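Local coordinates for Slr0280 protein (Synechocystis sp., PDB 5H3K), which is of unknown function but carries a phosphodiester glycosidase (NAGPA-family) domain, and so may act on sugar phosphodiesters, at residues 363-368 / 403-408; 383-388 / 486-491; 320-325 / 346-351. One frame throughout, in Å; residues are numbered along the deposited sequence.

How the interactions relate
Interaction 3 closes first along the chain; the segments of interactions 1 and 2 then alternate, 363-368 and 383-388 coming before 403-408 and 486-491. Interaction 1 is the middle piece, its centre about 12 Å from that of interaction 2 and about 14 Å from that of interaction 3. It meets interaction 2 through Arg-368 O and Leu-384 N, and interaction 3 through Gly-406 N and Pro-350 O. Interactions 2 and 3 do not touch. Strands 379-392 and 481-488 pair within a large mixed sheet, whose connecting loops form interaction 1. Interaction 3 fastens the small hairpin of residues 349-350 to the loop leading into strand 323-324, and interaction 1 connects that hairpin region with the mixed sheet.

Interaction 1 (363-368 / 403-408); sequences GPILNR and LNSGYV
Leu-403, at the end of strand 397-403, offers its carbonyl O to Gly-363 N at 2.7 Å, but the N-H points well off line (127°) and the bond is weak. The backbone N of Leu-403 reaches the same loop through a water that it shares with Pro-364 O. Asn-404 sends its side chain to other partners, OD1 accepting from Thr-416 N and ND2 giving to Trp-360 O. Ser-405 OG accepts from Tyr-407 N at 2.9 Å, an ST turn, and also meets a water that donates to Gly-363 O. The CG2 of Ile-365 lies 3.7 Å from this same OG.

Tyr-407 supplies the apolar half. With CG anti to the backbone N (chi1 -176°), its ring reaches over to Ile-365 and Leu-366. Ile-365 CD1 sits over one face, 4.2 Å from the ring centroid and displaced toward the rim, a CH-pi contact, while CG2 packs on Tyr-407 CB at 3.7 Å. Leu-366 crosses the phenol end nearly at a right angle, its CD2 3.5 Å from Tyr-407 OH. Replacing this tyrosine by an alanine would probably leave Ile-365 CD1 without its ring face and Leu-366 without the phenol end.

Since the direct bond is weak and the other polar links run through two waters, packing on Tyr-407 probably does much of the work of holding the loops together.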
# COMPACT_ATOMS: atom_id res chain seq x y z
N GLY A 363 -2.32 -18.03 8.44
CA GLY A 363 -2.52 -18.08 9.88
C GLY A 363 -1.55 -17.21 10.66
O GLY A 363 -0.48 -16.85 10.15
N PRO A 364 -1.89 -16.90 11.93
CA PRO A 364 -1.02 -16.09 12.80
C PRO A 364 0.24 -16.87 13.16
O PRO A 364 0.22 -18.12 13.24
CB PRO A 364 -1.87 -15.89 14.07
CG PRO A 364 -3.24 -16.47 13.76
CD PRO A 364 -3.01 -17.48 12.68
N ILE A 365 1.33 -16.16 13.38
CA ILE A 365 2.55 -16.78 13.91
C ILE A 365 3.17 -15.97 15.05
O ILE A 365 2.98 -14.74 15.12
CB ILE A 365 3.62 -17.03 12.81
CG1 ILE A 365 4.19 -15.71 12.28
CG2 ILE A 365 3.07 -17.89 11.67
CD1 ILE A 365 5.44 -15.89 11.42
N LEU A 366 3.89 -16.67 15.94
CA LEU A 366 4.75 -16.07 16.96
C LEU A 366 4.05 -15.11 17.93
O LEU A 366 4.67 -14.23 18.50
CB LEU A 366 5.95 -15.38 16.29
CG LEU A 366 6.90 -16.37 15.62
CD1 LEU A 366 7.87 -15.66 14.68
CD2 LEU A 366 7.66 -17.15 16.69
N ASN A 367 2.74 -15.29 18.11
CA ASN A 367 1.94 -14.45 19.00
C ASN A 367 2.15 -12.97 18.68
O ASN A 367 2.25 -12.13 19.58
CB ASN A 367 2.26 -14.76 20.46
CG ASN A 367 1.09 -14.48 21.40
OD1 ASN A 367 -0.08 -14.66 21.02
ND2 ASN A 367 1.39 -14.03 22.62
N ARG A 368 2.20 -12.65 17.39
CA ARG A 368 2.50 -11.30 16.95
C ARG A 368 1.31 -10.35 16.94
O ARG A 368 0.16 -10.79 16.88
CB ARG A 368 3.16 -11.34 15.58
CG ARG A 368 4.62 -11.70 15.71
CD ARG A 368 5.33 -11.87 14.39
NE ARG A 368 6.76 -11.97 14.69
CZ ARG A 368 7.73 -12.11 13.79
NH1 ARG A 368 7.46 -12.20 12.49
NH2 ARG A 368 8.99 -12.16 14.22
N LEU A 403 -1.48 -22.65 10.10
CA LEU A 403 -2.53 -22.75 9.10
C LEU A 403 -2.13 -21.89 7.92
O LEU A 403 -1.84 -20.70 8.10
CB LEU A 403 -3.85 -22.23 9.69
CG LEU A 403 -5.04 -22.05 8.73
CD1 LEU A 403 -5.43 -23.40 8.13
CD2 LEU A 403 -6.23 -21.40 9.47
N ASN A 404 -2.11 -22.48 6.72
CA ASN A 404 -1.82 -21.73 5.51
C ASN A 404 -0.64 -20.77 5.66
O ASN A 404 -0.74 -19.59 5.34
CB ASN A 404 -3.07 -20.95 5.06
CG ASN A 404 -4.17 -21.88 4.58
OD1 ASN A 404 -3.89 -23.00 4.17
ND2 ASN A 404 -5.42 -21.43 4.62
N SER A 405 0.49 -21.28 6.15
CA SER A 405 1.61 -20.41 6.49
C SER A 405 2.93 -20.82 5.84
O SER A 405 3.23 -22.02 5.69
CB SER A 405 1.79 -20.35 8.02
OG SER A 405 2.87 -19.49 8.39
N GLY A 406 3.72 -19.83 5.47
CA GLY A 406 5.09 -20.07 5.03
C GLY A 406 6.05 -20.27 6.18
O GLY A 406 7.24 -20.53 5.97
N TYR A 407 5.54 -20.17 7.41
CA TYR A 407 6.39 -20.30 8.59
C TYR A 407 6.59 -21.77 9.01
O TYR A 407 5.63 -22.49 9.32
CB TYR A 407 5.84 -19.47 9.74
CG TYR A 407 6.71 -19.47 10.98
CD1 TYR A 407 8.01 -18.96 10.95
CD2 TYR A 407 6.23 -19.96 12.18
CE1 TYR A 407 8.81 -18.96 12.10
CE2 TYR A 407 7.02 -19.95 13.34
CZ TYR A 407 8.30 -19.46 13.28
OH TYR A 407 9.08 -19.46 14.42
N VAL A 408 7.84 -22.21 9.01
CA VAL A 408 8.15 -23.63 9.24
C VAL A 408 8.75 -23.92 10.61
O VAL A 408 9.85 -23.47 10.94
CB VAL A 408 9.10 -24.16 8.15
CG1 VAL A 408 9.35 -25.64 8.35
CG2 VAL A 408 8.53 -23.91 6.78
O HOH W 1 1.19 -17.25 8.19
O HOH W 2 -1.07 -20.35 11.89

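Interaction 2 (383-388 / 486-491); sequences RLSLSE and RSTPEA
Backbone hydrogen bonds carry this contact, beginning with Ser-385 and Thr-488, which exchange bonds in both directions. Ser-385 N gives to Thr-488 O at 2.9 Å, and Thr-488 N returns one to Ser-385 O at 3.0 Å. Two residues on, Arg-486 N donates to Ser-387 O at 3.1 Å; the reverse bond, Ser-387 N to Arg-486 O, is longer and weak. Leu-386 and Ser-487 form the non-hydrogen-bonded pair between them. Two CA-H...O contacts add to the pairing, Leu-384 CA to Thr-488 O and Ser-487 CA to Ser-385 O.

This is regular antiparallel pairing within the large mixed sheet: the pieces 385-388 and 486-488 of strands 379-392 and 481-488 run 154° apart. It ends at Pro-489, which follows a cis peptide bond and has no N-H to give; its CD instead lies 3.2 Å from Arg-383 O.

Leucine methyls make van der Waals contacts. Leu-384, whose CG is anti to the backbone N (chi1 171°), brings CD1 to 3.7 Å from Ser-487 CB, and Leu-386 CD1 rests 3.6 Å from Arg-486 O. Ser-385 and Thr-488 meet on the other face, OG against CB.

The charged group lies within one segment: Arg-486 grips Glu-490 OE1 side-on, both bonds close to the guanidinium plane. NE (2.8 Å) comes on the syn side near the carboxylate plane, NH2 from well above it. Arg-383 turns away to a salt bridge with Glu-518.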
# COMPACT_ATOMS: atom_id res chain seq x y z
N ARG A 383 -2.16 -9.37 20.62
CA ARG A 383 -1.17 -10.31 20.12
C ARG A 383 -1.88 -11.63 19.88
O ARG A 383 -2.36 -12.27 20.82
CB ARG A 383 -0.02 -10.43 21.11
CG ARG A 383 0.67 -9.08 21.32
CD ARG A 383 1.96 -9.21 22.10
NE ARG A 383 2.65 -7.92 22.23
CZ ARG A 383 2.40 -7.02 23.18
NH1 ARG A 383 1.46 -7.25 24.10
NH2 ARG A 383 3.08 -5.89 23.22
N LEU A 384 -1.96 -12.01 18.61
CA LEU A 384 -2.90 -13.04 18.18
C LEU A 384 -2.26 -14.42 18.04
O LEU A 384 -1.17 -14.58 17.47
CB LEU A 384 -3.54 -12.61 16.85
CG LEU A 384 -4.39 -13.63 16.11
CD1 LEU A 384 -5.67 -13.91 16.89
CD2 LEU A 384 -4.69 -13.11 14.70
N SER A 385 -2.94 -15.43 18.55
CA SER A 385 -2.57 -16.80 18.21
C SER A 385 -3.84 -17.58 17.87
O SER A 385 -4.94 -17.21 18.28
CB SER A 385 -1.79 -17.47 19.34
OG SER A 385 -2.58 -17.54 20.51
N LEU A 386 -3.68 -18.64 17.09
CA LEU A 386 -4.83 -19.43 16.68
C LEU A 386 -4.44 -20.87 16.89
O LEU A 386 -3.35 -21.27 16.50
CB LEU A 386 -5.12 -19.20 15.20
CG LEU A 386 -6.14 -20.13 14.55
CD1 LEU A 386 -7.54 -19.80 15.05
CD2 LEU A 386 -6.08 -20.05 13.02
N SER A 387 -5.30 -21.65 17.53
CA SER A 387 -5.07 -23.09 17.56
C SER A 387 -6.29 -23.78 16.98
O SER A 387 -7.43 -23.36 17.22
CB SER A 387 -4.76 -23.59 18.98
OG SER A 387 -5.88 -23.44 19.83
N GLU A 388 -6.05 -24.82 16.18
CA GLU A 388 -7.14 -25.61 15.64
C GLU A 388 -7.10 -26.97 16.29
O GLU A 388 -6.07 -27.64 16.26
CB GLU A 388 -7.00 -25.76 14.13
CG GLU A 388 -7.00 -24.44 13.37
CD GLU A 388 -7.11 -24.61 11.88
OE1 GLU A 388 -6.17 -25.16 11.25
OE2 GLU A 388 -8.16 -24.19 11.32
N ARG A 486 -9.99 -21.56 17.32
CA ARG A 486 -10.28 -20.54 18.32
C ARG A 486 -9.11 -19.57 18.46
O ARG A 486 -7.96 -20.00 18.64
CB ARG A 486 -10.58 -21.19 19.67
CG ARG A 486 -10.89 -20.20 20.77
CD ARG A 486 -11.57 -20.89 21.94
NE ARG A 486 -11.73 -19.99 23.07
CZ ARG A 486 -11.92 -20.38 24.33
NH1 ARG A 486 -11.98 -21.68 24.63
NH2 ARG A 486 -12.06 -19.48 25.30
N SER A 487 -9.40 -18.27 18.40
CA SER A 487 -8.34 -17.26 18.51
C SER A 487 -8.17 -16.81 19.96
O SER A 487 -9.10 -16.87 20.75
CB SER A 487 -8.65 -16.04 17.64
OG SER A 487 -8.94 -16.45 16.32
N THR A 488 -6.95 -16.37 20.28
CA THR A 488 -6.63 -15.77 21.57
C THR A 488 -5.88 -14.49 21.25
O THR A 488 -5.00 -14.49 20.39
CB THR A 488 -5.75 -16.71 22.42
OG1 THR A 488 -6.45 -17.93 22.67
CG2 THR A 488 -5.39 -16.07 23.76
N PRO A 489 -6.24 -13.37 21.90
CA PRO A 489 -7.30 -13.16 22.91
C PRO A 489 -8.70 -13.49 22.39
O PRO A 489 -8.95 -13.35 21.19
CB PRO A 489 -7.22 -11.65 23.22
CG PRO A 489 -5.93 -11.17 22.67
CD PRO A 489 -5.51 -12.12 21.58
N GLU A 490 -9.58 -13.89 23.29
CA GLU A 490 -10.96 -14.24 22.93
C GLU A 490 -11.69 -13.21 22.07
O GLU A 490 -12.50 -13.58 21.20
CB GLU A 490 -11.76 -14.55 24.20
CG GLU A 490 -13.12 -15.21 23.97
CD GLU A 490 -13.03 -16.59 23.32
OE1 GLU A 490 -11.95 -17.23 23.35
OE2 GLU A 490 -14.07 -17.04 22.76
N ALA A 491 -11.42 -11.92 22.27
CA ALA A 491 -12.12 -10.88 21.52
C ALA A 491 -11.94 -10.99 20.01
O ALA A 491 -12.79 -10.52 19.25
CB ALA A 491 -11.72 -9.49 22.00

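Interaction 3 (320-325 / 346-351); sequences QGTAPL and NNQLPL
The Gln-320 amide gives an N-H from NE2 to Asn-347 O at 2.8 Å, the acceptor lying close to the amide plane. The bond is fairly straight (156°) and arrives in the plane of the Asn-347 carbonyl. The side chain gets there by running extended beyond CG, with CG opposite the backbone N (chi1 177°). Leu-349 CD2 touches it along the way, 3.8 Å from Gln-320 CB and equally near NE2. The amide of Asn-347 serves its own segment, OD1 accepting from Leu-349 N in an Asx turn. Of the Gln-348 amide, OE1 takes a bond from a water at 2.7 Å, and this water in turn accepts from Thr-322 N.

One residue on, the backbones are joined directly: Gly-321 N gives to Gln-348 O at 2.9 Å. The same oxygen receives a CA-H...O contact from Gln-320. Gln-348 bends at chi2 and crosses Thr-322 at about a right angle, its CG 3.8 Å from Thr-322 OG1.

Gln-348 and Leu-349 together sit opposite Asn-344 as a G1 beta bulge in the hairpin of strands 343-344 and 349-350. The carbonyls of Asn-347, in the turn, and of Gln-348, the first bulge residue, each take an N-H from 320-321, one from a side chain and one from the backbone, so the join probably rests mainly on directed polar bonds, with a little carbon packing beside them.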
# COMPACT_ATOMS: atom_id res chain seq x y z
N GLN A 320 0.31 -17.69 -2.38
CA GLN A 320 1.63 -17.44 -2.93
C GLN A 320 1.63 -16.29 -3.94
O GLN A 320 0.88 -16.28 -4.92
CB GLN A 320 2.24 -18.69 -3.56
CG GLN A 320 3.61 -18.43 -4.22
CD GLN A 320 4.33 -19.69 -4.63
OE1 GLN A 320 3.87 -20.43 -5.50
NE2 GLN A 320 5.48 -19.95 -4.01
N GLY A 321 2.52 -15.33 -3.71
CA GLY A 321 2.76 -14.30 -4.70
C GLY A 321 3.13 -12.98 -4.10
O GLY A 321 2.79 -12.72 -2.94
N THR A 322 3.82 -12.15 -4.87
CA THR A 322 4.08 -10.77 -4.48
C THR A 322 3.85 -9.86 -5.67
O THR A 322 4.00 -10.28 -6.83
CB THR A 322 5.52 -10.54 -3.95
OG1 THR A 322 6.46 -10.93 -4.96
CG2 THR A 322 5.77 -11.32 -2.65
N ALA A 323 3.49 -8.61 -5.39
CA ALA A 323 3.24 -7.61 -6.43
C ALA A 323 3.43 -6.22 -5.83
O ALA A 323 3.26 -6.03 -4.63
CB ALA A 323 1.82 -7.77 -6.98
N PRO A 324 3.76 -5.22 -6.67
CA PRO A 324 3.82 -3.86 -6.12
C PRO A 324 2.49 -3.48 -5.47
O PRO A 324 1.43 -3.85 -5.98
CB PRO A 324 4.05 -2.99 -7.37
CG PRO A 324 4.74 -3.92 -8.34
CD PRO A 324 4.07 -5.25 -8.11
N LEU A 325 2.56 -2.79 -4.33
CA LEU A 325 1.37 -2.36 -3.61
C LEU A 325 0.45 -1.56 -4.53
O LEU A 325 -0.77 -1.73 -4.51
CB LEU A 325 1.77 -1.52 -2.38
CG LEU A 325 0.74 -0.92 -1.41
CD1 LEU A 325 0.09 0.35 -1.93
CD2 LEU A 325 -0.35 -1.93 -0.99
N ASN A 346 11.77 -14.76 -0.82
CA ASN A 346 12.40 -15.82 -1.62
C ASN A 346 11.41 -16.82 -2.23
O ASN A 346 11.62 -17.30 -3.35
CB ASN A 346 13.49 -16.52 -0.79
CG ASN A 346 14.68 -15.60 -0.50
OD1 ASN A 346 15.16 -14.89 -1.38
ND2 ASN A 346 15.14 -15.61 0.75
N ASN A 347 10.32 -17.12 -1.53
CA ASN A 347 9.31 -18.03 -2.09
C ASN A 347 7.92 -17.40 -2.21
O ASN A 347 6.94 -18.09 -2.58
CB ASN A 347 9.24 -19.35 -1.31
CG ASN A 347 8.94 -19.15 0.16
OD1 ASN A 347 8.43 -18.10 0.56
ND2 ASN A 347 9.23 -20.17 0.96
N GLN A 348 7.84 -16.11 -1.90
CA GLN A 348 6.60 -15.32 -1.95
C GLN A 348 5.47 -15.87 -1.09
O GLN A 348 4.29 -15.77 -1.47
CB GLN A 348 6.09 -15.14 -3.38
CG GLN A 348 7.08 -14.64 -4.40
CD GLN A 348 7.04 -15.53 -5.63
OE1 GLN A 348 6.07 -15.53 -6.40
NE2 GLN A 348 8.07 -16.36 -5.77
N LEU A 349 5.80 -16.42 0.07
CA LEU A 349 4.79 -16.91 1.00
C LEU A 349 4.54 -15.96 2.18
O LEU A 349 5.47 -15.36 2.71
CB LEU A 349 5.20 -18.28 1.55
CG LEU A 349 5.43 -19.33 0.47
CD1 LEU A 349 5.75 -20.67 1.15
CD2 LEU A 349 4.20 -19.45 -0.43
N PRO A 350 3.28 -15.87 2.63
CA PRO A 350 2.93 -15.04 3.78
C PRO A 350 3.44 -15.61 5.11
O PRO A 350 3.49 -16.83 5.31
CB PRO A 350 1.39 -15.04 3.75
CG PRO A 350 1.04 -16.35 3.09
CD PRO A 350 2.12 -16.60 2.08
N LEU A 351 3.83 -14.71 6.01
CA LEU A 351 4.28 -15.05 7.35
C LEU A 351 3.46 -14.25 8.36
O LEU A 351 3.87 -13.17 8.79
CB LEU A 351 5.76 -14.70 7.51
CG LEU A 351 6.70 -15.43 6.53
CD1 LEU A 351 8.10 -14.87 6.61
CD2 LEU A 351 6.69 -16.93 6.85
O HOH W 3 4.69 -13.54 -7.60